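Local coordinates for protein glucokinase (Streptomyces griseus, PDB 3VGL) that probably catalyses the ATP-dependent phosphorylation of D-glucose to glucose 6-phosphate, as a zinc-containing glucokinase of the ROK family, at residues A[7-12]-A[31-36]; A[106-111]-A[304-309]; A[126-131]-A[256-261]; A[130-135]-A[180-185]. All blocks are in the same frame, centred on the assembly; numbering follows the deposited sequence.

Contact 1: A[7-12]-A[31-36]; sequences VDIGGT and VATPPT. With ANP (phosphoaminophosphonic acid-adenylate ester), chain E.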
loop_
_atom_site.group_PDB
_atom_site.type_symbol
_atom_site.label_atom_id
_atom_site.label_comp_id
_atom_site.label_asym_id
_atom_site.label_seq_id
_atom_site.Cartn_x
_atom_site.Cartn_y
_atom_site.Cartn_z
ATOM N N VAL A 7 -26.460 19.393 20.953
ATOM C CA VAL A 7 -25.076 19.584 21.391
ATOM C C VAL A 7 -24.168 18.666 20.569
ATOM O O VAL A 7 -24.322 17.440 20.624
ATOM C CB VAL A 7 -24.869 19.220 22.899
ATOM C CG1 VAL A 7 -23.450 19.612 23.372
ATOM C CG2 VAL A 7 -25.921 19.892 23.773
ATOM N N ASP A 8 -23.249 19.247 19.799
ATOM C CA ASP A 8 -22.326 18.442 18.987
ATOM C C ASP A 8 -21.011 18.418 19.735
ATOM O O ASP A 8 -20.403 19.469 19.967
ATOM C CB ASP A 8 -22.173 19.092 17.595
ATOM C CG ASP A 8 -21.296 18.269 16.648
ATOM O OD1 ASP A 8 -20.178 17.852 17.040
ATOM O OD2 ASP A 8 -21.734 18.043 15.497
ATOM N N ILE A 9 -20.592 17.223 20.164
ATOM C CA ILE A 9 -19.328 17.074 20.875
ATOM C C ILE A 9 -18.311 16.400 19.974
ATOM O O ILE A 9 -18.397 15.186 19.709
ATOM C CB ILE A 9 -19.455 16.256 22.160
ATOM C CG1 ILE A 9 -20.491 16.904 23.067
ATOM C CG2 ILE A 9 -18.101 16.206 22.893
ATOM C CD1 ILE A 9 -21.304 15.901 23.840
ATOM N N GLY A 10 -17.369 17.203 19.499
ATOM C CA GLY A 10 -16.321 16.685 18.600
ATOM C C GLY A 10 -14.989 16.579 19.318
ATOM O O GLY A 10 -14.858 16.959 20.476
ATOM N N GLY A 11 -13.989 16.038 18.620
ATOM C CA GLY A 11 -12.636 15.925 19.180
ATOM C C GLY A 11 -12.028 17.261 19.592
ATOM O O GLY A 11 -11.193 17.305 20.497
ATOM N N THR A 12 -12.443 18.348 18.935
ATOM C CA THR A 12 -11.845 19.663 19.153
ATOM C C THR A 12 -12.836 20.608 19.829
ATOM O O THR A 12 -12.469 21.321 20.764
ATOM C CB THR A 12 -11.334 20.270 17.800
ATOM O OG1 THR A 12 -10.383 19.365 17.219
ATOM C CG2 THR A 12 -10.633 21.604 17.995
ATOM N N VAL A 31 -17.600 25.940 22.962
ATOM C CA VAL A 31 -16.495 25.832 23.923
ATOM C C VAL A 31 -15.585 24.707 23.448
ATOM O O VAL A 31 -16.054 23.792 22.787
ATOM C CB VAL A 31 -16.996 25.585 25.378
ATOM C CG1 VAL A 31 -17.611 24.207 25.552
ATOM C CG2 VAL A 31 -15.873 25.791 26.391
ATOM N N ALA A 32 -14.300 24.769 23.797
ATOM C CA ALA A 32 -13.367 23.695 23.444
ATOM C C ALA A 32 -13.699 22.413 24.212
ATOM O O ALA A 32 -14.102 22.444 25.379
ATOM C CB ALA A 32 -11.909 24.123 23.701
ATOM N N THR A 33 -13.534 21.278 23.543
ATOM C CA THR A 33 -13.729 19.988 24.180
ATOM C C THR A 33 -12.618 19.736 25.194
ATOM O O THR A 33 -11.441 19.706 24.829
ATOM C CB THR A 33 -13.760 18.876 23.128
ATOM O OG1 THR A 33 -14.709 19.264 22.124
ATOM C CG2 THR A 33 -14.164 17.555 23.755
ATOM N N PRO A 34 -12.991 19.546 26.468
ATOM C CA PRO A 34 -12.001 19.241 27.505
ATOM C C PRO A 34 -11.415 17.839 27.343
ATOM O O PRO A 34 -12.027 16.987 26.693
ATOM C CB PRO A 34 -12.821 19.316 28.799
ATOM C CG PRO A 34 -14.034 20.073 28.468
ATOM C CD PRO A 34 -14.338 19.716 27.041
ATOM N N PRO A 35 -10.237 17.594 27.949
ATOM C CA PRO A 35 -9.535 16.325 27.776
ATOM C C PRO A 35 -10.058 15.123 28.576
ATOM O O PRO A 35 -9.673 13.985 28.277
ATOM C CB PRO A 35 -8.096 16.668 28.184
ATOM C CG PRO A 35 -8.230 17.765 29.148
ATOM C CD PRO A 35 -9.425 18.571 28.701
ATOM N N THR A 36 -10.903 15.347 29.582
ATOM C CA THR A 36 -11.416 14.220 30.386
ATOM C C THR A 36 -12.925 14.085 30.266
ATOM O O THR A 36 -13.625 15.071 30.022
ATOM C CB THR A 36 -11.063 14.339 31.895
ATOM O OG1 THR A 36 -11.737 15.467 32.464
ATOM C CG2 THR A 36 -9.538 14.452 32.120
HETATM P PB ANP E . -14.774 18.762 15.648
HETATM O O1B ANP E . -14.074 17.569 14.991
HETATM O O2B ANP E . -14.370 19.058 17.063
HETATM N N3B ANP E . -16.469 18.506 15.625
HETATM P PA ANP E . -14.325 20.413 13.278
HETATM O O1A ANP E . -14.257 21.936 13.136
HETATM O O2A ANP E . -15.379 19.638 12.549
HETATM O O3A ANP E . -14.365 20.100 14.862
HETATM O "O5'" ANP E . -12.907 19.770 12.873
HETATM C "C5'" ANP E . -11.674 20.258 13.411
HETATM C "C4'" ANP E . -10.555 19.975 12.432
HETATM O "O4'" ANP E . -10.896 20.482 11.134
HETATM C "C3'" ANP E . -9.296 20.689 12.858
HETATM O "O3'" ANP E . -8.193 19.950 12.327
HETATM C "C2'" ANP E . -9.433 22.002 12.132
HETATM O "O2'" ANP E . -8.179 22.626 11.916
HETATM C "C1'" ANP E . -10.102 21.624 10.818
HETATM N N9 ANP E . -11.050 22.664 10.378
HETATM C C8 ANP E . -12.193 23.047 10.975
HETATM N N7 ANP E . -12.804 24.040 10.254
HETATM C C5 ANP E . -12.030 24.250 9.175
HETATM C C6 ANP E . -12.042 25.158 7.992
HETATM N N6 ANP E . -13.052 26.046 7.803
HETATM N N1 ANP E . -11.034 25.032 7.103
HETATM C C2 ANP E . -10.002 24.164 7.244
HETATM N N3 ANP E . -9.925 23.323 8.302
HETATM C C4 ANP E . -10.881 23.344 9.251
HETATM O O HOH W 1 -10.333 20.801 22.498
#
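The flat groups here are the peptide carbonyls of Gly10 and Thr12, and Thr33 reaches both. Its hydroxyl OG1 donates to Gly10 O over 2.8 Å, tilted 34° from the carbonyl plane. The backbone N-H of Thr33 meets the Thr12 carbonyl from above its plane, with Thr33 N 3.0 Å from Thr12 O, in a nearly straight bond. A water also donates to Thr12 O and, with its other hydrogen, to Thr33 O. Threonine suits this place because its OG1 lies beside its own backbone N (chi1 -51°), so hydroxyl and amide grip the loop together. Thr33 CG2 lies 4.3 Å from Ile9 CG2, a loose apolar contact. The loop after strand 3-9 carries the sequence DIGGT, the phosphate 1 motif of the actin-like ATPase fold, while strand 29-32 forms an edge of the same sheet, with strand 13-19 lying between. Gly10 has no side chain, which lets the nucleotide's N3B, the nitrogen bonded to PB, come to 3.5 Å from Gly10 CA. Beyond it, Thr12 N donates to the phosphate oxygen O2B of the nucleotide at 2.8 Å. Thr12 leaves the backbone away from the 31-36 segment, and its OG1 is hydrogen-bonded to Thr132 OG1.

Contact 2: A[106-111]-A[304-309]; sequences ANAAAW and VGAADL. With NA (sodium ion), chain C.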
loop_
_atom_site.group_PDB
_atom_site.type_symbol
_atom_site.label_atom_id
_atom_site.label_comp_id
_atom_site.label_asym_id
_atom_site.label_seq_id
_atom_site.Cartn_x
_atom_site.Cartn_y
_atom_site.Cartn_z
ATOM N N ALA A 106 -21.943 12.168 13.400
ATOM C CA ALA A 106 -22.107 12.210 11.969
ATOM C C ALA A 106 -23.435 11.569 11.537
ATOM O O ALA A 106 -24.003 11.943 10.524
ATOM C CB ALA A 106 -20.899 11.562 11.294
ATOM N N ASN A 107 -23.945 10.630 12.340
ATOM C CA ASN A 107 -25.316 10.147 12.151
ATOM C C ASN A 107 -26.263 11.340 12.270
ATOM O O ASN A 107 -27.128 11.550 11.432
ATOM C CB ASN A 107 -25.688 9.102 13.203
ATOM C CG ASN A 107 -25.042 7.754 12.964
ATOM O OD1 ASN A 107 -24.226 7.563 12.031
ATOM N ND2 ASN A 107 -25.387 6.805 13.812
ATOM N N ALA A 108 -26.018 12.172 13.280
ATOM C CA ALA A 108 -26.864 13.352 13.519
ATOM C C ALA A 108 -26.729 14.363 12.367
ATOM O O ALA A 108 -27.736 14.903 11.877
ATOM C CB ALA A 108 -26.528 13.976 14.863
ATOM N N ALA A 109 -25.504 14.580 11.885
ATOM C CA ALA A 109 -25.292 15.469 10.733
ATOM C C ALA A 109 -26.059 14.976 9.493
ATOM O O ALA A 109 -26.675 15.779 8.787
ATOM C CB ALA A 109 -23.788 15.603 10.421
ATOM N N ALA A 110 -25.996 13.666 9.220
ATOM C CA ALA A 110 -26.736 13.078 8.100
ATOM C C ALA A 110 -28.231 13.378 8.224
ATOM O O ALA A 110 -28.884 13.821 7.257
ATOM C CB ALA A 110 -26.502 11.574 8.037
ATOM N N TRP A 111 -28.760 13.132 9.417
ATOM C CA TRP A 111 -30.165 13.400 9.688
ATOM C C TRP A 111 -30.500 14.894 9.491
ATOM O O TRP A 111 -31.518 15.230 8.850
ATOM C CB TRP A 111 -30.541 12.893 11.087
ATOM C CG TRP A 111 -32.003 13.058 11.364
ATOM C CD1 TRP A 111 -32.582 13.982 12.188
ATOM C CD2 TRP A 111 -33.073 12.300 10.783
ATOM N NE1 TRP A 111 -33.961 13.841 12.156
ATOM C CE2 TRP A 111 -34.285 12.816 11.308
ATOM C CE3 TRP A 111 -33.128 11.235 9.866
ATOM C CZ2 TRP A 111 -35.541 12.293 10.952
ATOM C CZ3 TRP A 111 -34.372 10.719 9.511
ATOM C CH2 TRP A 111 -35.562 11.250 10.064
ATOM N N VAL A 304 -27.954 20.496 14.696
ATOM C CA VAL A 304 -29.335 20.543 14.188
ATOM C C VAL A 304 -29.949 19.136 14.149
ATOM O O VAL A 304 -31.048 18.893 14.656
ATOM C CB VAL A 304 -29.419 21.225 12.811
ATOM C CG1 VAL A 304 -30.836 21.098 12.209
ATOM C CG2 VAL A 304 -28.995 22.713 12.933
ATOM N N GLY A 305 -29.233 18.183 13.546
ATOM C CA GLY A 305 -29.749 16.846 13.508
ATOM C C GLY A 305 -29.946 16.236 14.880
ATOM O O GLY A 305 -30.934 15.547 15.098
ATOM N N ALA A 306 -29.002 16.466 15.800
ATOM C CA ALA A 306 -29.125 15.936 17.154
ATOM C C ALA A 306 -30.335 16.520 17.893
ATOM O O ALA A 306 -31.063 15.783 18.556
ATOM C CB ALA A 306 -27.842 16.175 17.951
ATOM N N ALA A 307 -30.543 17.824 17.735
ATOM C CA ALA A 307 -31.736 18.507 18.279
ATOM C C ALA A 307 -32.998 17.851 17.735
ATOM O O ALA A 307 -33.938 17.572 18.487
ATOM C CB ALA A 307 -31.719 19.986 17.931
ATOM N N ASP A 308 -33.026 17.594 16.427
ATOM C CA ASP A 308 -34.227 17.042 15.835
ATOM C C ASP A 308 -34.433 15.594 16.252
ATOM O O ASP A 308 -35.560 15.171 16.451
ATOM C CB ASP A 308 -34.247 17.195 14.317
ATOM C CG ASP A 308 -35.613 16.915 13.729
ATOM O OD1 ASP A 308 -36.554 17.738 13.913
ATOM O OD2 ASP A 308 -35.774 15.860 13.100
ATOM N N LEU A 309 -33.341 14.828 16.393
ATOM C CA LEU A 309 -33.458 13.448 16.859
ATOM C C LEU A 309 -33.960 13.376 18.316
ATOM O O LEU A 309 -34.613 12.408 18.701
ATOM C CB LEU A 309 -32.133 12.672 16.656
ATOM C CG LEU A 309 -31.799 12.335 15.193
ATOM C CD1 LEU A 309 -30.338 11.938 15.048
ATOM C CD2 LEU A 309 -32.692 11.224 14.621
HETATM NA NA NA C . -21.721 7.700 12.161
HETATM O O HOH W 2 -21.270 5.901 13.764
HETATM O O HOH W 3 -19.360 8.228 12.288
#
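Ala108 and Gly305 meet where the two helices cross, and the packing there is close. The short helical segments run at 86° to each other with axes only 7.2 Å apart, a distance that small residues make possible. One hydrogen on Gly305 CA points almost straight at Ala108 O, 3.2 Å from that CA. Beside it the methyl groups touch, Ala108 CB lying 4.0 Å from Ala306 CB. Away from this buried crossing the residues grow larger, and Trp111 and Leu309 are partly exposed. The indole of Trp111, its CG anti to the backbone N (chi1 -176°), swings out over helix 301-311. Leu309 CD2 covers one face, 3.7 Å from the centroid of the Trp111 five-membered ring. At the ring edge Trp111 NE1 donates to Asp308 OD2 at 2.9 Å, which accepts through its anti lone pair, with the carboxylate almost coplanar with the indole. Arg115 forms a salt bridge to the same oxygen and Arg311 to OD1, so its negative charge is probably largely balanced. One turn before Trp111, Asn107 OD1 binds sodium at 2.5 Å, together with Asn104 and Gly136. Such a pair of tightly crossed helices, each following a sheet strand, is consistent with the interdomain connecting helices of the actin-like ATPase fold.

Contact 3: A[126-131]-A[256-261]; sequences ICITLG and FIVGGG. With ANP (phosphoaminophosphonic acid-adenylate ester), chain E.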
loop_
_atom_site.group_PDB
_atom_site.type_symbol
_atom_site.label_atom_id
_atom_site.label_comp_id
_atom_site.label_asym_id
_atom_site.label_seq_id
_atom_site.Cartn_x
_atom_site.Cartn_y
_atom_site.Cartn_z
ATOM N N ILE A 126 -25.707 9.482 1.571
ATOM C CA ILE A 126 -24.600 9.162 2.467
ATOM C C ILE A 126 -23.868 10.445 2.832
ATOM O O ILE A 126 -23.503 11.216 1.949
ATOM C CB ILE A 126 -23.624 8.162 1.784
ATOM C CG1 ILE A 126 -24.313 6.815 1.471
ATOM C CG2 ILE A 126 -22.372 7.932 2.642
ATOM C CD1 ILE A 126 -24.790 6.004 2.712
ATOM N N CYS A 127 -23.636 10.628 4.125
ATOM C CA CYS A 127 -22.895 11.772 4.654
ATOM C C CYS A 127 -21.523 11.348 5.156
ATOM O O CYS A 127 -21.361 10.272 5.771
ATOM C CB CYS A 127 -23.668 12.393 5.807
ATOM S SG CYS A 127 -22.880 13.804 6.608
ATOM N N ILE A 128 -20.517 12.175 4.856
ATOM C CA ILE A 128 -19.218 12.084 5.528
ATOM C C ILE A 128 -18.940 13.423 6.160
ATOM O O ILE A 128 -19.292 14.465 5.595
ATOM C CB ILE A 128 -18.027 11.682 4.609
ATOM C CG1 ILE A 128 -17.675 12.762 3.578
ATOM C CG2 ILE A 128 -18.320 10.361 3.920
ATOM C CD1 ILE A 128 -16.280 12.531 2.919
ATOM N N THR A 129 -18.353 13.405 7.349
ATOM C CA THR A 129 -17.938 14.662 7.965
ATOM C C THR A 129 -16.423 14.669 8.077
ATOM O O THR A 129 -15.807 13.647 8.423
ATOM C CB THR A 129 -18.586 14.912 9.332
ATOM O OG1 THR A 129 -18.220 13.872 10.250
ATOM C CG2 THR A 129 -20.133 14.986 9.203
ATOM N N LEU A 130 -15.827 15.810 7.744
ATOM C CA LEU A 130 -14.376 15.984 7.798
ATOM C C LEU A 130 -14.050 16.982 8.886
ATOM O O LEU A 130 -14.365 18.157 8.767
ATOM C CB LEU A 130 -13.874 16.508 6.442
ATOM C CG LEU A 130 -14.119 15.607 5.231
ATOM C CD1 LEU A 130 -13.693 16.323 3.959
ATOM C CD2 LEU A 130 -13.362 14.267 5.389
ATOM N N GLY A 131 -13.396 16.507 9.938
ATOM C CA GLY A 131 -13.129 17.334 11.132
ATOM C C GLY A 131 -11.922 16.787 11.849
ATOM O O GLY A 131 -10.914 16.451 11.215
ATOM N N PHE A 256 -23.926 12.216 -2.123
ATOM C CA PHE A 256 -22.992 12.337 -1.003
ATOM C C PHE A 256 -23.028 13.751 -0.477
ATOM O O PHE A 256 -23.067 14.705 -1.262
ATOM C CB PHE A 256 -21.568 12.001 -1.445
ATOM C CG PHE A 256 -21.404 10.568 -1.822
ATOM C CD1 PHE A 256 -21.387 9.602 -0.830
ATOM C CD2 PHE A 256 -21.358 10.173 -3.165
ATOM C CE1 PHE A 256 -21.290 8.247 -1.155
ATOM C CE2 PHE A 256 -21.230 8.790 -3.499
ATOM C CZ PHE A 256 -21.208 7.850 -2.485
ATOM N N ILE A 257 -23.035 13.868 0.847
ATOM C CA ILE A 257 -23.084 15.184 1.505
ATOM C C ILE A 257 -21.869 15.263 2.403
ATOM O O ILE A 257 -21.678 14.403 3.271
ATOM C CB ILE A 257 -24.385 15.382 2.297
ATOM C CG1 ILE A 257 -25.600 15.160 1.385
ATOM C CG2 ILE A 257 -24.416 16.777 2.922
ATOM C CD1 ILE A 257 -26.932 15.075 2.116
ATOM N N VAL A 258 -21.043 16.277 2.168
ATOM C CA VAL A 258 -19.789 16.449 2.911
ATOM C C VAL A 258 -19.978 17.531 3.953
ATOM O O VAL A 258 -20.276 18.687 3.607
ATOM C CB VAL A 258 -18.631 16.823 1.952
ATOM C CG1 VAL A 258 -17.325 16.935 2.738
ATOM C CG2 VAL A 258 -18.465 15.741 0.879
ATOM N N GLY A 259 -19.819 17.139 5.228
ATOM C CA GLY A 259 -19.989 18.064 6.357
ATOM C C GLY A 259 -18.686 18.161 7.139
ATOM O O GLY A 259 -17.586 17.931 6.599
ATOM N N GLY A 260 -18.809 18.517 8.407
ATOM C CA GLY A 260 -17.638 18.819 9.228
ATOM C C GLY A 260 -17.292 20.287 9.143
ATOM O O GLY A 260 -17.800 20.996 8.278
ATOM N N GLY A 261 -16.435 20.761 10.046
ATOM C CA GLY A 261 -16.000 22.154 9.998
ATOM C C GLY A 261 -15.496 22.634 8.659
ATOM O O GLY A 261 -15.828 23.737 8.250
HETATM P PB ANP E . -14.774 18.762 15.648
HETATM O O1B ANP E . -14.074 17.569 14.991
HETATM O O2B ANP E . -14.370 19.058 17.063
HETATM N N3B ANP E . -16.469 18.506 15.625
HETATM P PA ANP E . -14.325 20.413 13.278
HETATM O O1A ANP E . -14.257 21.936 13.136
HETATM O O2A ANP E . -15.379 19.638 12.549
HETATM O O3A ANP E . -14.365 20.100 14.862
HETATM O "O5'" ANP E . -12.907 19.770 12.873
HETATM C "C5'" ANP E . -11.674 20.258 13.411
HETATM C "C4'" ANP E . -10.555 19.975 12.432
HETATM O "O4'" ANP E . -10.896 20.482 11.134
HETATM C "C3'" ANP E . -9.296 20.689 12.858
HETATM O "O3'" ANP E . -8.193 19.950 12.327
HETATM C "C2'" ANP E . -9.433 22.002 12.132
HETATM O "O2'" ANP E . -8.179 22.626 11.916
HETATM C "C1'" ANP E . -10.102 21.624 10.818
HETATM N N9 ANP E . -11.050 22.664 10.378
HETATM C C8 ANP E . -12.193 23.047 10.975
HETATM N N7 ANP E . -12.804 24.040 10.254
HETATM C C5 ANP E . -12.030 24.250 9.175
HETATM C C6 ANP E . -12.042 25.158 7.992
HETATM N N6 ANP E . -13.052 26.046 7.803
HETATM N N1 ANP E . -11.034 25.032 7.103
HETATM C C2 ANP E . -10.002 24.164 7.244
HETATM N N3 ANP E . -9.925 23.323 8.302
HETATM C C4 ANP E . -10.881 23.344 9.251
#
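Ile126 and Phe256 lie side by side on one face of the sheet, the branch point of Ile126 resting against the phenyl ring at 3.7 Å from Ile126 CB to Phe256 CD1. Further along that face the fit is made by smaller bumps. Ile128 CG1 lies 4.1 Å from Val258 CG2, while the other methyl of Val258, CG1, anti to its backbone N (chi1 -177°), meets Leu130 CD1 at 3.9 Å. Branched and aromatic residues suit this side because helices 227-251 and 267-280 cover it. The opposite face carries Cys127 and Thr129, which receive alanines of helix 105-116, and Ile257, which meets Glu113 of that helix. Here glycine makes the hollow: Thr129 fills the space over Gly259 and Gly260, its CB 3.7 Å from Gly260 N. The strands are parallel and joined by four backbone hydrogen bonds, among them the short, nearly straight one from Gly259 N to Ile128 O at 2.8 Å. Past the last bond, from Leu130 N to Gly259 O, the chains part around the nucleotide. At Gly260 (phi 90°) a CB would jam against the preceding carbonyl oxygen and run into Leu130 O, 3.4 Å from Gly260 CA. Gly261 N then donates to the alpha-phosphate oxygen O2A at 2.9 Å. A largely apolar strand pair thus ends in glycines, where the N-H of Gly261 can probably help offset phosphate charge without a basic side chain at this point.

Contact 4: A[130-135]-A[180-185]; sequences LGTGLG and SGRALV. With ANP (phosphoaminophosphonic acid-adenylate ester), chain E; BGC (beta-D-glucopyranose), chain D.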
loop_
_atom_site.group_PDB
_atom_site.type_symbol
_atom_site.label_atom_id
_atom_site.label_comp_id
_atom_site.label_asym_id
_atom_site.label_seq_id
_atom_site.Cartn_x
_atom_site.Cartn_y
_atom_site.Cartn_z
ATOM N N LEU A 130 -15.827 15.810 7.744
ATOM C CA LEU A 130 -14.376 15.984 7.798
ATOM C C LEU A 130 -14.050 16.982 8.886
ATOM O O LEU A 130 -14.365 18.157 8.767
ATOM C CB LEU A 130 -13.874 16.508 6.442
ATOM C CG LEU A 130 -14.119 15.607 5.231
ATOM C CD1 LEU A 130 -13.693 16.323 3.959
ATOM C CD2 LEU A 130 -13.362 14.267 5.389
ATOM N N GLY A 131 -13.396 16.507 9.938
ATOM C CA GLY A 131 -13.129 17.334 11.132
ATOM C C GLY A 131 -11.922 16.787 11.849
ATOM O O GLY A 131 -10.914 16.451 11.215
ATOM N N THR A 132 -12.012 16.680 13.173
ATOM C CA THR A 132 -10.940 16.028 13.932
ATOM C C THR A 132 -10.704 14.623 13.403
ATOM O O THR A 132 -9.554 14.170 13.285
ATOM C CB THR A 132 -11.311 15.956 15.409
ATOM O OG1 THR A 132 -11.515 17.290 15.866
ATOM C CG2 THR A 132 -10.187 15.352 16.240
ATOM N N GLY A 133 -11.818 13.955 13.115
ATOM C CA GLY A 133 -11.805 12.644 12.482
ATOM C C GLY A 133 -12.692 12.659 11.248
ATOM O O GLY A 133 -13.074 13.708 10.751
ATOM N N LEU A 134 -13.011 11.481 10.734
ATOM C CA LEU A 134 -13.947 11.364 9.624
ATOM C C LEU A 134 -15.127 10.546 10.130
ATOM O O LEU A 134 -14.939 9.454 10.628
ATOM C CB LEU A 134 -13.289 10.691 8.385
ATOM C CG LEU A 134 -14.192 10.679 7.126
ATOM C CD1 LEU A 134 -13.360 10.660 5.844
ATOM C CD2 LEU A 134 -15.134 9.451 7.104
ATOM N N GLY A 135 -16.322 11.133 10.062
ATOM C CA GLY A 135 -17.536 10.435 10.483
ATOM C C GLY A 135 -18.423 10.120 9.290
ATOM O O GLY A 135 -18.290 10.696 8.215
ATOM N N SER A 180 -9.470 14.152 6.611
ATOM C CA SER A 180 -10.046 14.779 7.795
ATOM C C SER A 180 -9.455 16.176 7.826
ATOM O O SER A 180 -8.544 16.496 7.026
ATOM C CB SER A 180 -9.667 14.010 9.071
ATOM O OG SER A 180 -8.310 14.273 9.432
ATOM N N GLY A 181 -9.973 17.016 8.722
ATOM C CA GLY A 181 -9.349 18.347 8.956
ATOM C C GLY A 181 -7.929 18.189 9.491
ATOM O O GLY A 181 -7.026 18.935 9.112
ATOM N N ARG A 182 -7.720 17.199 10.357
ATOM C CA ARG A 182 -6.375 16.956 10.881
ATOM C C ARG A 182 -5.405 16.554 9.788
ATOM O O ARG A 182 -4.257 16.994 9.824
ATOM C CB ARG A 182 -6.352 15.930 12.026
ATOM C CG ARG A 182 -6.799 16.484 13.323
ATOM C CD ARG A 182 -6.475 15.525 14.457
ATOM N NE ARG A 182 -6.797 16.181 15.723
ATOM C CZ ARG A 182 -6.874 15.549 16.886
ATOM N NH1 ARG A 182 -7.177 16.224 17.985
ATOM N NH2 ARG A 182 -6.658 14.241 16.939
ATOM N N ALA A 183 -5.862 15.723 8.833
ATOM C CA ALA A 183 -5.032 15.328 7.699
ATOM C C ALA A 183 -4.716 16.542 6.832
ATOM O O ALA A 183 -3.572 16.715 6.417
ATOM C CB ALA A 183 -5.697 14.225 6.856
ATOM N N LEU A 184 -5.718 17.386 6.577
ATOM C CA LEU A 184 -5.461 18.641 5.855
ATOM C C LEU A 184 -4.322 19.453 6.490
ATOM O O LEU A 184 -3.411 19.909 5.783
ATOM C CB LEU A 184 -6.742 19.479 5.774
ATOM C CG LEU A 184 -6.594 20.821 5.026
ATOM C CD1 LEU A 184 -6.392 20.569 3.520
ATOM C CD2 LEU A 184 -7.851 21.609 5.295
ATOM N N VAL A 185 -4.398 19.646 7.810
ATOM C CA VAL A 185 -3.364 20.377 8.534
ATOM C C VAL A 185 -2.017 19.685 8.379
ATOM O O VAL A 185 -0.995 20.341 8.144
ATOM C CB VAL A 185 -3.756 20.560 10.002
ATOM C CG1 VAL A 185 -2.595 21.134 10.814
ATOM C CG2 VAL A 185 -4.976 21.457 10.079
HETATM P PB ANP E . -14.774 18.762 15.648
HETATM O O1B ANP E . -14.074 17.569 14.991
HETATM O O2B ANP E . -14.370 19.058 17.063
HETATM N N3B ANP E . -16.469 18.506 15.625
HETATM P PA ANP E . -14.325 20.413 13.278
HETATM O O1A ANP E . -14.257 21.936 13.136
HETATM O O2A ANP E . -15.379 19.638 12.549
HETATM O O3A ANP E . -14.365 20.100 14.862
HETATM O "O5'" ANP E . -12.907 19.770 12.873
HETATM C "C5'" ANP E . -11.674 20.258 13.411
HETATM C "C4'" ANP E . -10.555 19.975 12.432
HETATM O "O4'" ANP E . -10.896 20.482 11.134
HETATM C "C3'" ANP E . -9.296 20.689 12.858
HETATM O "O3'" ANP E . -8.193 19.950 12.327
HETATM C "C2'" ANP E . -9.433 22.002 12.132
HETATM O "O2'" ANP E . -8.179 22.626 11.916
HETATM C "C1'" ANP E . -10.102 21.624 10.818
HETATM N N9 ANP E . -11.050 22.664 10.378
HETATM C C8 ANP E . -12.193 23.047 10.975
HETATM N N7 ANP E . -12.804 24.040 10.254
HETATM C C5 ANP E . -12.030 24.250 9.175
HETATM C C6 ANP E . -12.042 25.158 7.992
HETATM N N6 ANP E . -13.052 26.046 7.803
HETATM N N1 ANP E . -11.034 25.032 7.103
HETATM C C2 ANP E . -10.002 24.164 7.244
HETATM N N3 ANP E . -9.925 23.323 8.302
HETATM C C4 ANP E . -10.881 23.344 9.251
HETATM C C2 BGC D . -15.227 8.585 15.267
HETATM C C3 BGC D . -16.664 8.748 14.776
HETATM C C4 BGC D . -17.028 10.221 14.585
HETATM C C5 BGC D . -15.957 10.858 13.715
HETATM C C6 BGC D . -16.210 12.352 13.489
HETATM C C1 BGC D . -14.301 9.322 14.306
HETATM O O1 BGC D . -12.976 9.291 14.761
HETATM O O2 BGC D . -14.908 7.181 15.207
HETATM O O3 BGC D . -17.557 8.162 15.671
HETATM O O4 BGC D . -18.273 10.312 13.917
HETATM O O5 BGC D . -14.666 10.700 14.285
HETATM O O6 BGC D . -16.238 13.053 14.721
#
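Ser180, Thr132 and Arg182 give up the most surface here. Ser180 sets its CB against the loop carbonyl, 3.5 Å from Gly131 O, while its hydroxyl turns back to its own helix. With OG held between the backbone N and carbonyl carbon (chi1 76°), it accepts from Ala183 N at 2.9 Å and so forms the N-cap of helix 181-194. The first turn of that helix faces Gly131 O, which takes two weak bonds, from Gly181 N at 2.7 Å and from Arg182 N at 3.4 Å. Arg182 then stretches its extended chain alongside Thr132. The Thr132 methyl sits over the centre of one guanidinium face, CG2 being 3.4 Å from Arg182 CZ. The two branches of Thr132 part company: CG2 is anti to the backbone N and serves the arginine, whereas OG1 lies next to that N (chi1 -59°). Hydroxyl and backbone N-H lie side by side and both donate to one phosphate oxygen, O1B, with Thr132 OG1 at 2.7 Å and Thr132 N at 2.9 Å from it. Gly181, lacking a side chain, lets the ribose O4' come to 3.4 Å from Gly181 CA, and Leu184 CD2 touches the adenine. Further along the loop and into strand 134-140, Gly133 and Gly135 border the glucose. A glycine-rich turn between two strands that holds phosphate in this way corresponds to the phosphate 2 loop of the actin-like ATPase fold.

Overall arrangement
From the N terminus, contact 1 closes first, tying the loop after strand 3-9 to the end of strand 29-32 in the N-terminal sheet. Contact 2 opens at 106-111 and is completed only at 304-309, near the C terminus, so its long loop encloses both remaining contacts. Contacts 3 and 4 set out from overlapping segments that share Leu130 and Gly131. Contact 4 closes first, at helix 181-194; contact 3 closes at strand 255-259, within the second sheet. Ala106, Ala109 and Ala110 of contact 2 pack on strand 125-130. Contacts 1, 3 and 4 converge on the nucleotide, and contacts 1 and 4 touch directly beside its phosphates.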